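Serine-rich secreted cell wall anchored (LPXTG-motif ) protein (Lactobacillus reuteri ATCC 53608, PDB 5NXK) is a serine-rich repeat adhesin with a beta-solenoid fold, which probably mediates attachment of the bacterium to host surfaces in the gut. Local coordinates at residues N27-N32 with G49-A54; N91-G96 with W114-A119; V165-N170 with L190-P195; G206-L211 with N236-V241; G270-L275 with N296-L301. One frame throughout, in Å; residues are numbered along the deposited sequence.

Contact 1: N27-N32 with G49-A54; sequences NITLNN and GHYINA
The Y51 ring has the side chain of N27 over one face: N27 CB sits 3.4 Å from the ring centroid, nearly over its centre, and the N27 amide lies stacked on CD2 and CE2, the planes 9° apart. T29 OG1 lies at the Y51 edge, near the ring plane; N27 OD1 is at the edge of the H50 ring, in its plane. The amide is held by its oxygen, since Y51 N donates to N27 OD1 at 2.9 Å, the donor standing 27° out of the carbonyl plane. N27 CG, beside its own backbone N (chi1 -54°), brings the amide back over the ring. Y51 OH bonds D141; a water 2.7 Å from T29 OG1 also joins it to N53 ND2, while N53 OD1 bonds Y138. I28 N bonds Y51 O, N53 N bonds I28 O at 2.8 Å, and L30 N bonds N53 O. I28, L30, I52 and A54 share the sheet face away from T29 and N53, and on it L30 CD1 meets I52 CG2 at 3.7 Å. L10 of helix 7-14 packs on I28 and L30. Parallel pairing in register, with aliphatic side chains stacked on one face, is characteristic of adjacent beta-solenoid coils.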
# COMPACT_ATOMS: atom_id res chain seq x y z
N ASN A 27 -8.10 3.47 22.69
CA ASN A 27 -7.11 2.68 21.96
C ASN A 27 -7.46 1.21 22.08
O ASN A 27 -7.86 0.75 23.15
CB ASN A 27 -5.70 2.93 22.48
CG ASN A 27 -5.33 4.38 22.48
OD1 ASN A 27 -5.58 5.09 21.51
ND2 ASN A 27 -4.72 4.84 23.57
N ILE A 28 -7.27 0.47 21.01
CA ILE A 28 -7.64 -0.93 21.01
C ILE A 28 -6.45 -1.82 20.69
O ILE A 28 -5.73 -1.58 19.71
CB ILE A 28 -8.77 -1.20 20.00
CG1 ILE A 28 -10.01 -0.37 20.40
CG2 ILE A 28 -9.09 -2.69 19.94
CD1 ILE A 28 -11.25 -0.69 19.63
N THR A 29 -6.26 -2.85 21.50
CA THR A 29 -5.25 -3.86 21.20
C THR A 29 -5.91 -5.17 20.77
O THR A 29 -6.74 -5.72 21.49
CB THR A 29 -4.34 -4.13 22.41
OG1 THR A 29 -3.66 -2.93 22.77
CG2 THR A 29 -3.32 -5.20 22.07
N LEU A 30 -5.51 -5.66 19.60
CA LEU A 30 -6.06 -6.89 19.06
C LEU A 30 -5.09 -8.06 19.25
O LEU A 30 -3.99 -8.07 18.69
CB LEU A 30 -6.37 -6.74 17.56
CG LEU A 30 -7.23 -5.54 17.14
CD1 LEU A 30 -7.37 -5.49 15.62
CD2 LEU A 30 -8.59 -5.59 17.80
N ASN A 31 -5.51 -9.04 20.04
CA ASN A 31 -4.73 -10.26 20.23
C ASN A 31 -5.04 -11.28 19.14
O ASN A 31 -4.29 -12.24 18.91
CB ASN A 31 -4.99 -10.86 21.61
CG ASN A 31 -4.60 -9.92 22.73
OD1 ASN A 31 -5.45 -9.45 23.49
ND2 ASN A 31 -3.31 -9.62 22.83
N ASN A 32 -6.15 -11.06 18.44
CA ASN A 32 -6.55 -11.93 17.35
C ASN A 32 -6.83 -11.13 16.09
O ASN A 32 -7.13 -9.94 16.16
CB ASN A 32 -7.80 -12.71 17.76
CG ASN A 32 -7.57 -13.56 18.99
OD1 ASN A 32 -6.90 -14.59 18.92
ND2 ASN A 32 -8.08 -13.11 20.13
N GLY A 49 -8.33 9.92 16.74
CA GLY A 49 -6.99 10.05 17.27
C GLY A 49 -6.50 8.82 18.01
O GLY A 49 -5.36 8.80 18.49
N HIS A 50 -7.33 7.77 18.09
CA HIS A 50 -6.93 6.58 18.82
C HIS A 50 -6.08 5.63 17.98
O HIS A 50 -5.95 5.82 16.78
CB HIS A 50 -8.16 5.85 19.34
CG HIS A 50 -8.98 6.67 20.30
ND1 HIS A 50 -8.56 6.92 21.59
CD2 HIS A 50 -10.16 7.31 20.14
CE1 HIS A 50 -9.47 7.67 22.19
NE2 HIS A 50 -10.44 7.93 21.34
N TYR A 51 -5.50 4.61 18.61
CA TYR A 51 -4.76 3.63 17.84
C TYR A 51 -5.43 2.26 17.89
O TYR A 51 -6.23 1.98 18.78
CB TYR A 51 -3.29 3.52 18.32
CG TYR A 51 -3.05 2.82 19.66
CD1 TYR A 51 -3.20 1.44 19.78
CD2 TYR A 51 -2.61 3.53 20.76
CE1 TYR A 51 -2.96 0.79 20.99
CE2 TYR A 51 -2.36 2.90 21.98
CZ TYR A 51 -2.54 1.53 22.08
OH TYR A 51 -2.30 0.88 23.28
N ILE A 52 -5.11 1.42 16.91
CA ILE A 52 -5.43 0.02 16.96
C ILE A 52 -4.13 -0.75 16.77
O ILE A 52 -3.41 -0.53 15.79
CB ILE A 52 -6.44 -0.39 15.86
CG1 ILE A 52 -7.68 0.50 15.92
CG2 ILE A 52 -6.80 -1.87 16.01
CD1 ILE A 52 -8.63 0.27 14.79
N ASN A 53 -3.83 -1.65 17.69
CA ASN A 53 -2.58 -2.38 17.64
C ASN A 53 -2.82 -3.88 17.41
O ASN A 53 -3.26 -4.60 18.31
CB ASN A 53 -1.79 -2.13 18.93
CG ASN A 53 -0.46 -2.87 18.97
OD1 ASN A 53 0.06 -3.31 17.94
ND2 ASN A 53 0.10 -3.01 20.17
N ALA A 54 -2.55 -4.33 16.19
CA ALA A 54 -2.79 -5.71 15.80
C ALA A 54 -1.56 -6.56 16.12
O ALA A 54 -0.57 -6.54 15.38
CB ALA A 54 -3.14 -5.81 14.32
O HOH W 1 -1.11 -2.02 22.69

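Contact 2: N91-G96 with W114-A119; sequences NMSSNG and WSKTGA
W114 O accepts the shortest sound bond between the segments, from M92 N at 2.8 Å and almost straight, with 176° at the hydrogen. M92 passes the link on: its carbonyl O takes K116 N at 3.0 Å, so N91 and M92 pair in parallel with W114 and S115. On the N91 and W114 face, both side chains extend anti to their backbone N (chi1 172° and -176°) and lie side by side, with amide and indole planes nearly perpendicular. N91 OD1 meets the indole edge at CE3, 3.2 Å away, while S93 OG comes to CZ3 at 3.5 Å, in the ring plane. Y164 stacks on the same indole, and F150 and Y87 meet it edge-to-face. On the M92 and S115 face the two CB atoms touch at 3.6 Å, and S115 OG donates to Y164 O. Past the strands, the K116 chain lies along the other loop, its CE 3.0 Å from S93 O; A119 CB rests 3.3 Å from N95 O. The chemistry implies a divided contact: two backbone bonds fix the register where the strands end, whereas beyond them no hydrogen bond joins the segments and the loops meet by contact alone, backbone oxygens against carbons of K116 and A119.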
# COMPACT_ATOMS: atom_id res chain seq x y z
N ASN A 91 -5.45 -7.16 5.50
CA ASN A 91 -5.14 -8.25 4.60
C ASN A 91 -6.32 -8.37 3.66
O ASN A 91 -7.39 -8.82 4.05
CB ASN A 91 -4.91 -9.55 5.39
CG ASN A 91 -4.77 -10.77 4.50
OD1 ASN A 91 -5.00 -10.72 3.30
ND2 ASN A 91 -4.37 -11.90 5.11
N MET A 92 -6.11 -7.96 2.42
CA MET A 92 -7.14 -7.86 1.40
C MET A 92 -7.22 -9.19 0.69
O MET A 92 -6.67 -9.36 -0.40
CB MET A 92 -6.79 -6.72 0.43
CG MET A 92 -6.66 -5.37 1.14
SD MET A 92 -6.04 -4.01 0.10
CE MET A 92 -7.49 -3.70 -0.88
N SER A 93 -7.89 -10.15 1.32
CA SER A 93 -7.90 -11.52 0.83
C SER A 93 -9.24 -11.98 0.26
O SER A 93 -9.47 -13.18 0.13
CB SER A 93 -7.47 -12.47 1.96
OG SER A 93 -6.05 -12.55 2.04
N SER A 94 -10.14 -11.06 -0.08
CA SER A 94 -11.38 -11.50 -0.74
C SER A 94 -11.11 -12.03 -2.13
O SER A 94 -10.13 -11.65 -2.77
CB SER A 94 -12.39 -10.36 -0.84
OG SER A 94 -12.67 -9.83 0.45
N ASN A 95 -11.98 -12.92 -2.60
CA ASN A 95 -11.89 -13.36 -3.98
C ASN A 95 -12.34 -12.25 -4.94
O ASN A 95 -11.89 -12.21 -6.09
CB ASN A 95 -12.66 -14.66 -4.18
CG ASN A 95 -11.86 -15.87 -3.70
OD1 ASN A 95 -10.63 -15.88 -3.79
ND2 ASN A 95 -12.55 -16.88 -3.17
N GLY A 96 -13.19 -11.35 -4.47
CA GLY A 96 -13.67 -10.25 -5.28
C GLY A 96 -12.97 -8.94 -4.96
O GLY A 96 -11.78 -8.92 -4.61
N TRP A 114 -1.51 -5.88 2.84
CA TRP A 114 -1.18 -7.00 1.97
C TRP A 114 -2.45 -7.41 1.22
O TRP A 114 -3.54 -7.14 1.68
CB TRP A 114 -0.60 -8.16 2.79
CG TRP A 114 -0.12 -9.35 2.01
CD1 TRP A 114 1.16 -9.60 1.59
CD2 TRP A 114 -0.91 -10.47 1.59
NE1 TRP A 114 1.21 -10.80 0.90
CE2 TRP A 114 -0.05 -11.36 0.91
CE3 TRP A 114 -2.26 -10.81 1.72
CZ2 TRP A 114 -0.50 -12.56 0.35
CZ3 TRP A 114 -2.70 -12.01 1.18
CH2 TRP A 114 -1.82 -12.86 0.50
N SER A 115 -2.31 -8.06 0.07
CA SER A 115 -3.48 -8.45 -0.72
C SER A 115 -3.22 -9.71 -1.51
O SER A 115 -2.07 -10.06 -1.80
CB SER A 115 -3.87 -7.31 -1.67
OG SER A 115 -2.90 -7.16 -2.69
N LYS A 116 -4.30 -10.41 -1.86
CA LYS A 116 -4.26 -11.48 -2.84
C LYS A 116 -4.00 -10.86 -4.21
O LYS A 116 -4.59 -9.84 -4.56
CB LYS A 116 -5.58 -12.25 -2.87
CG LYS A 116 -5.71 -13.39 -1.87
CD LYS A 116 -7.15 -13.92 -1.88
CE LYS A 116 -7.36 -15.06 -0.89
NZ LYS A 116 -6.17 -15.93 -0.76
N THR A 117 -3.10 -11.47 -4.99
CA THR A 117 -2.71 -10.90 -6.26
C THR A 117 -3.33 -11.67 -7.44
O THR A 117 -3.10 -11.32 -8.60
CB THR A 117 -1.19 -10.89 -6.38
OG1 THR A 117 -0.69 -12.22 -6.20
CG2 THR A 117 -0.60 -9.98 -5.31
N GLY A 118 -4.11 -12.71 -7.16
CA GLY A 118 -4.68 -13.52 -8.23
C GLY A 118 -6.20 -13.55 -8.20
O GLY A 118 -6.83 -14.52 -8.61
N ALA A 119 -6.80 -12.44 -7.77
CA ALA A 119 -8.25 -12.37 -7.62
C ALA A 119 -8.80 -11.02 -8.07
O ALA A 119 -8.33 -10.43 -9.05
CB ALA A 119 -8.64 -12.65 -6.17

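Contact 3: V165-N170 with L190-P195; sequences VSNAIN and LLTAVP
L190 packs against the V165 carbonyl and the I169 side chain where two coils of the beta-solenoid meet, at the point where strand 186-191 ends and strand 168-171 begins. The tight part is here. V165 O points at the leucine and lies 3.2 Å from L190 CA, a CA-H...O contact, and equally close to L190 CB and CG. The leucine's CD2 branch then reaches the start of the other strand, 3.7 Å from I169 N and 4.0 Å from I169 CG1, while its CD1 meets I169 CD1; V203 and L225 also touch L190. No backbone hydrogen bond joins the segments, so the polar tie is made by a side chain: S166 OG donates to L191 O at 2.7 Å, approaching 25° out of the carbonyl plane. With OG anti to the serine's backbone N (chi1 -172°), the hydroxyl is carried across to that carbonyl. The buried S166 O is met by S201 OG instead. The contact loosens beyond T192. There the chain draws away from residues 165-170 and becomes partly exposed at A193 and exposed at V194 and P195. T192 marks the border, its OG1 accepting from G228 N. N167, whose amide is used at both ends by K122 N and I200 O, crosses T192 at about a right angle, and its ND2 comes to 3.5 Å from T192 CG2.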
# COMPACT_ATOMS: atom_id res chain seq x y z
N VAL A 165 0.03 -4.43 -2.60
CA VAL A 165 -1.33 -4.13 -3.00
C VAL A 165 -1.42 -4.42 -4.49
O VAL A 165 -0.72 -3.81 -5.29
CB VAL A 165 -1.70 -2.66 -2.73
CG1 VAL A 165 -3.11 -2.35 -3.25
CG2 VAL A 165 -1.55 -2.33 -1.24
N SER A 166 -2.29 -5.36 -4.86
CA SER A 166 -2.20 -5.92 -6.20
C SER A 166 -2.38 -4.90 -7.32
O SER A 166 -1.59 -4.87 -8.28
CB SER A 166 -3.21 -7.05 -6.35
OG SER A 166 -3.01 -7.72 -7.57
N ASN A 167 -3.42 -4.07 -7.23
CA ASN A 167 -3.84 -3.32 -8.43
C ASN A 167 -3.70 -1.81 -8.41
O ASN A 167 -3.40 -1.21 -9.45
CB ASN A 167 -5.29 -3.65 -8.75
CG ASN A 167 -5.50 -5.13 -8.92
OD1 ASN A 167 -6.09 -5.77 -8.05
ND2 ASN A 167 -4.98 -5.69 -10.01
N ALA A 168 -3.98 -1.18 -7.28
CA ALA A 168 -3.88 0.28 -7.29
C ALA A 168 -3.53 0.89 -5.95
O ALA A 168 -4.07 0.50 -4.93
CB ALA A 168 -5.18 0.88 -7.80
N ILE A 169 -2.60 1.83 -5.96
CA ILE A 169 -2.40 2.69 -4.80
C ILE A 169 -2.59 4.13 -5.29
O ILE A 169 -1.86 4.60 -6.17
CB ILE A 169 -1.02 2.51 -4.16
CG1 ILE A 169 -0.85 1.07 -3.65
CG2 ILE A 169 -0.81 3.47 -3.01
CD1 ILE A 169 0.54 0.80 -3.15
N ASN A 170 -3.60 4.80 -4.75
CA ASN A 170 -3.93 6.14 -5.23
C ASN A 170 -3.66 7.15 -4.12
O ASN A 170 -4.26 7.07 -3.06
CB ASN A 170 -5.40 6.22 -5.64
CG ASN A 170 -5.78 5.23 -6.72
OD1 ASN A 170 -5.13 5.15 -7.76
ND2 ASN A 170 -6.83 4.45 -6.47
N LEU A 190 3.27 -3.65 -6.36
CA LEU A 190 1.97 -3.95 -6.94
C LEU A 190 2.19 -5.03 -7.98
O LEU A 190 2.87 -4.82 -8.98
CB LEU A 190 1.33 -2.72 -7.56
CG LEU A 190 1.03 -1.51 -6.65
CD1 LEU A 190 2.25 -0.60 -6.49
CD2 LEU A 190 -0.19 -0.72 -7.15
N LEU A 191 1.62 -6.20 -7.72
CA LEU A 191 1.83 -7.38 -8.54
C LEU A 191 0.48 -8.03 -8.87
O LEU A 191 -0.40 -8.10 -8.02
CB LEU A 191 2.74 -8.39 -7.81
CG LEU A 191 3.13 -9.72 -8.47
CD1 LEU A 191 4.57 -10.12 -8.07
CD2 LEU A 191 2.13 -10.84 -8.12
N THR A 192 0.32 -8.50 -10.10
CA THR A 192 -0.82 -9.37 -10.40
C THR A 192 -0.28 -10.72 -10.84
O THR A 192 0.77 -10.81 -11.46
CB THR A 192 -1.75 -8.79 -11.49
OG1 THR A 192 -1.08 -8.84 -12.76
CG2 THR A 192 -2.10 -7.33 -11.18
N ALA A 193 -1.06 -11.76 -10.60
CA ALA A 193 -0.68 -13.11 -10.96
C ALA A 193 -1.71 -13.59 -11.96
O ALA A 193 -2.73 -12.95 -12.15
CB ALA A 193 -0.63 -14.01 -9.74
N VAL A 194 -1.44 -14.72 -12.60
CA VAL A 194 -2.25 -15.21 -13.70
C VAL A 194 -3.75 -15.20 -13.44
O VAL A 194 -4.50 -14.74 -14.30
CB VAL A 194 -1.81 -16.64 -14.10
CG1 VAL A 194 -2.80 -17.26 -15.07
CG2 VAL A 194 -0.41 -16.59 -14.69
N PRO A 195 -4.22 -15.63 -12.25
CA PRO A 195 -5.69 -15.61 -12.23
C PRO A 195 -6.33 -14.26 -11.84
O PRO A 195 -7.54 -14.23 -11.65
CB PRO A 195 -6.01 -16.67 -11.14
CG PRO A 195 -4.75 -17.45 -10.95
CD PRO A 195 -3.65 -16.44 -11.17

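Contact 4: G206-L211 with N236-V241; sequences GNNASL and NENAAV
N207 and N236 meet where two type II beta turns, G206 to A209 and N236 to A239, stack on successive coils of the beta-solenoid. Each turn closes itself with a backbone bond of 3.1 Å, A209 N to G206 O and A239 N to N236 O. N208 and N238 occupy equivalent places, both with positive phi (58° and 61°), as the third residue of a type II turn permits. Between turns, E237 O accepts N208 N at 3.1 Å in the carbonyl plane. Further on, A209 O has two donors, A240 N at 2.9 Å and a water that also donates to N238 O; A240 O in turn receives L211 N, opening the parallel pairing of S210 with A240 and L211 with V241. Among the side chains, S210 OG is bonded to N176 and N236 ND2 to V205 O. The amides of N208 and N238 lie side by side, their planes 32° apart, and a second water bridges them: it donates to N208 OD1 and accepts from N238 ND2 at 2.8 Å. A239 CB lies 3.5 Å from both G206 O and A209 O. Within the stacked turns, N207 OD1 lies 3.1 Å from N236 CB.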
# COMPACT_ATOMS: atom_id res chain seq x y z
N GLY A 206 -2.54 12.30 -7.08
CA GLY A 206 -3.60 13.18 -7.57
C GLY A 206 -3.20 14.65 -7.70
O GLY A 206 -2.10 15.05 -7.27
N ASN A 207 -4.08 15.46 -8.30
CA ASN A 207 -3.84 16.90 -8.41
C ASN A 207 -3.43 17.53 -7.10
O ASN A 207 -4.07 17.29 -6.08
CB ASN A 207 -5.08 17.64 -8.90
CG ASN A 207 -5.34 17.44 -10.36
OD1 ASN A 207 -4.87 16.48 -10.97
ND2 ASN A 207 -6.06 18.38 -10.95
N ASN A 208 -2.38 18.34 -7.14
CA ASN A 208 -1.93 19.10 -5.97
C ASN A 208 -1.59 18.24 -4.77
O ASN A 208 -1.55 18.73 -3.65
CB ASN A 208 -2.97 20.13 -5.56
CG ASN A 208 -3.28 21.11 -6.66
OD1 ASN A 208 -4.36 21.08 -7.26
ND2 ASN A 208 -2.33 22.01 -6.94
N ALA A 209 -1.32 16.96 -5.00
CA ALA A 209 -0.94 16.07 -3.90
C ALA A 209 0.57 15.99 -3.79
O ALA A 209 1.29 16.37 -4.71
CB ALA A 209 -1.52 14.69 -4.10
N SER A 210 1.05 15.47 -2.67
CA SER A 210 2.47 15.23 -2.52
C SER A 210 2.70 13.78 -2.07
O SER A 210 1.93 13.22 -1.27
CB SER A 210 3.11 16.25 -1.56
OG SER A 210 3.12 15.80 -0.21
N LEU A 211 3.73 13.18 -2.64
CA LEU A 211 4.16 11.85 -2.26
C LEU A 211 5.64 11.91 -1.98
O LEU A 211 6.42 12.29 -2.85
CB LEU A 211 3.86 10.84 -3.37
CG LEU A 211 4.47 9.45 -3.13
CD1 LEU A 211 3.91 8.84 -1.84
CD2 LEU A 211 4.21 8.51 -4.30
N ASN A 236 -0.28 13.59 -11.48
CA ASN A 236 -1.20 14.57 -12.06
C ASN A 236 -0.74 16.02 -11.90
O ASN A 236 0.31 16.30 -11.31
CB ASN A 236 -2.61 14.37 -11.47
CG ASN A 236 -3.30 13.14 -12.03
OD1 ASN A 236 -3.87 13.21 -13.11
ND2 ASN A 236 -3.25 12.02 -11.32
N GLU A 237 -1.52 16.95 -12.45
CA GLU A 237 -1.14 18.36 -12.46
C GLU A 237 -0.80 18.90 -11.08
O GLU A 237 -1.51 18.63 -10.11
CB GLU A 237 -2.22 19.25 -13.07
CG GLU A 237 -2.50 18.98 -14.53
CD GLU A 237 -3.42 20.03 -15.13
OE1 GLU A 237 -4.00 20.83 -14.36
OE2 GLU A 237 -3.58 20.03 -16.37
N ASN A 238 0.30 19.64 -11.02
CA ASN A 238 0.77 20.31 -9.81
C ASN A 238 1.10 19.39 -8.65
O ASN A 238 1.33 19.86 -7.53
CB ASN A 238 -0.25 21.37 -9.37
CG ASN A 238 -0.59 22.35 -10.48
OD1 ASN A 238 0.29 22.79 -11.22
ND2 ASN A 238 -1.86 22.68 -10.62
N ALA A 239 1.17 18.09 -8.89
CA ALA A 239 1.61 17.19 -7.83
C ALA A 239 3.11 17.35 -7.58
O ALA A 239 3.86 17.77 -8.47
CB ALA A 239 1.26 15.75 -8.16
N ALA A 240 3.53 17.06 -6.35
CA ALA A 240 4.92 17.09 -5.93
C ALA A 240 5.34 15.69 -5.50
O ALA A 240 4.75 15.11 -4.60
CB ALA A 240 5.13 18.09 -4.79
N VAL A 241 6.36 15.15 -6.15
CA VAL A 241 6.84 13.82 -5.85
C VAL A 241 8.32 13.85 -5.52
O VAL A 241 9.11 14.43 -6.28
CB VAL A 241 6.59 12.85 -7.03
CG1 VAL A 241 7.31 11.51 -6.81
CG2 VAL A 241 5.09 12.64 -7.25
O HOH W 2 -4.34 21.89 -9.66
O HOH W 3 1.69 19.54 -4.55

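Contact 5: G270-L275 with N296-L301; sequences GSNVHL and NGTATL
A parallel beta ladder, the repeating element of the beta-solenoid, pairs strand 272-275 with strand 298-301 at the C-terminal end of the fold, where 298-303 is the outermost strand of its sheet within the chain. V273 pairs with A299 and L275 with L301 on one face, N272 with T298 and H274 with T300 on the other; V273 and L275 are buried, whereas L301, on the outermost strand, is exposed. The strand axes are 4.8 Å apart and only 2° from parallel, and four backbone bonds alternate along them: T298 N to S271 O, V273 N to T298 O, T300 N to V273 O and L275 N to T300 O, the last at 2.9 Å.

Waters supply second partners to several of these carbonyls. T298 O, already holding V273 N, receives a water 2.7 Å away that also donates to S271 OG, a hydroxyl bonded to A268 O as well. S271 O is approached by another, which meets T298 OG1 at 2.6 Å. A third donates to V273 O and has a weak link to T300 OG1. Each threonine has OG1 beside its backbone N, which sets the hydroxyl within range of the water.

N272 and T298 run alongside each other on their shared face. There H274 CG lies anti to the backbone N (chi1 -175°), and the ring's CD2 comes to 4.0 Å from T300 CB. On the other face, V273 also packs on V241 and V235, while L275 and L301 both touch F283. These two leucines lie alongside each other, and L275 CD1 meets L301 CD1 at 3.9 Å.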
# COMPACT_ATOMS: atom_id res chain seq x y z
N GLY A 270 2.88 21.07 -14.70
CA GLY A 270 2.82 21.64 -13.37
C GLY A 270 3.38 20.73 -12.29
O GLY A 270 3.68 21.20 -11.19
N SER A 271 3.51 19.44 -12.56
CA SER A 271 4.08 18.53 -11.56
C SER A 271 5.58 18.78 -11.36
O SER A 271 6.27 19.27 -12.26
CB SER A 271 3.84 17.06 -11.92
OG SER A 271 4.52 16.69 -13.12
N ASN A 272 6.06 18.42 -10.18
CA ASN A 272 7.47 18.56 -9.84
C ASN A 272 7.93 17.24 -9.24
O ASN A 272 7.48 16.83 -8.16
CB ASN A 272 7.69 19.72 -8.87
CG ASN A 272 7.55 21.08 -9.54
OD1 ASN A 272 6.47 21.67 -9.57
ND2 ASN A 272 8.65 21.57 -10.10
N VAL A 273 8.77 16.54 -9.99
CA VAL A 273 9.19 15.19 -9.61
C VAL A 273 10.71 15.18 -9.41
O VAL A 273 11.46 15.60 -10.28
CB VAL A 273 8.78 14.16 -10.69
CG1 VAL A 273 9.31 12.78 -10.38
CG2 VAL A 273 7.25 14.12 -10.84
N HIS A 274 11.15 14.73 -8.24
CA HIS A 274 12.56 14.66 -7.93
C HIS A 274 12.89 13.24 -7.49
O HIS A 274 12.34 12.73 -6.52
CB HIS A 274 12.93 15.66 -6.84
CG HIS A 274 14.39 15.72 -6.55
ND1 HIS A 274 15.06 14.72 -5.87
CD2 HIS A 274 15.33 16.64 -6.88
CE1 HIS A 274 16.33 15.03 -5.77
NE2 HIS A 274 16.53 16.19 -6.38
N LEU A 275 13.80 12.61 -8.23
CA LEU A 275 14.08 11.20 -8.04
C LEU A 275 15.56 10.98 -7.92
O LEU A 275 16.34 11.58 -8.66
CB LEU A 275 13.54 10.38 -9.22
CG LEU A 275 12.07 10.55 -9.58
CD1 LEU A 275 11.76 9.71 -10.81
CD2 LEU A 275 11.15 10.18 -8.43
N ASN A 296 5.81 15.92 -19.02
CA ASN A 296 5.15 17.16 -19.40
C ASN A 296 5.32 18.21 -18.33
O ASN A 296 4.83 19.32 -18.47
CB ASN A 296 3.65 16.94 -19.68
CG ASN A 296 3.40 15.90 -20.77
OD1 ASN A 296 2.73 14.90 -20.54
ND2 ASN A 296 3.96 16.12 -21.94
N GLY A 297 5.99 17.85 -17.24
CA GLY A 297 6.22 18.81 -16.17
C GLY A 297 7.69 19.11 -15.95
O GLY A 297 8.46 19.21 -16.90
N THR A 298 8.07 19.24 -14.68
CA THR A 298 9.46 19.46 -14.30
C THR A 298 9.94 18.22 -13.57
O THR A 298 9.33 17.79 -12.61
CB THR A 298 9.60 20.69 -13.39
OG1 THR A 298 9.10 21.84 -14.07
CG2 THR A 298 11.06 20.93 -13.00
N ALA A 299 11.04 17.64 -14.04
CA ALA A 299 11.57 16.46 -13.37
C ALA A 299 13.08 16.53 -13.29
O ALA A 299 13.75 17.00 -14.21
CB ALA A 299 11.13 15.19 -14.10
N THR A 300 13.59 16.05 -12.17
CA THR A 300 15.02 15.91 -11.96
C THR A 300 15.30 14.47 -11.57
O THR A 300 14.73 13.97 -10.59
CB THR A 300 15.52 16.86 -10.88
OG1 THR A 300 15.26 18.20 -11.30
CG2 THR A 300 17.02 16.68 -10.64
N LEU A 301 16.13 13.79 -12.35
CA LEU A 301 16.47 12.39 -12.09
C LEU A 301 17.97 12.26 -11.82
O LEU A 301 18.79 12.59 -12.66
CB LEU A 301 16.08 11.49 -13.28
CG LEU A 301 14.65 10.93 -13.35
CD1 LEU A 301 13.63 12.06 -13.36
CD2 LEU A 301 14.47 10.04 -14.60
O HOH W 4 7.34 16.24 -13.66
O HOH W 5 6.51 21.87 -13.54
O HOH W 6 12.09 18.71 -10.39

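In the fold
Contacts 1, 4 and 5 belong to one parallel sheet, sampled at its N-terminal end, in its later rungs and at its C-terminal edge; the centres of contacts 1 and 5 are about 39 Å apart. Contacts 4 and 5 are neighbours, about 10 Å between centres, since strands 240-244 and 272-277 pair directly, V241 N lying 2.8 Å from N272 O. Contacts 2 and 3 sit elsewhere, at strand ends, and touch with centres about 9 Å apart, through a probable hydrogen bond from A193 N to T117 O, 2.9 Å. Contacts 1 and 2 stay about 9 Å apart at their nearest atoms. All five follow in series, so they sample coils from end to end of the solenoid.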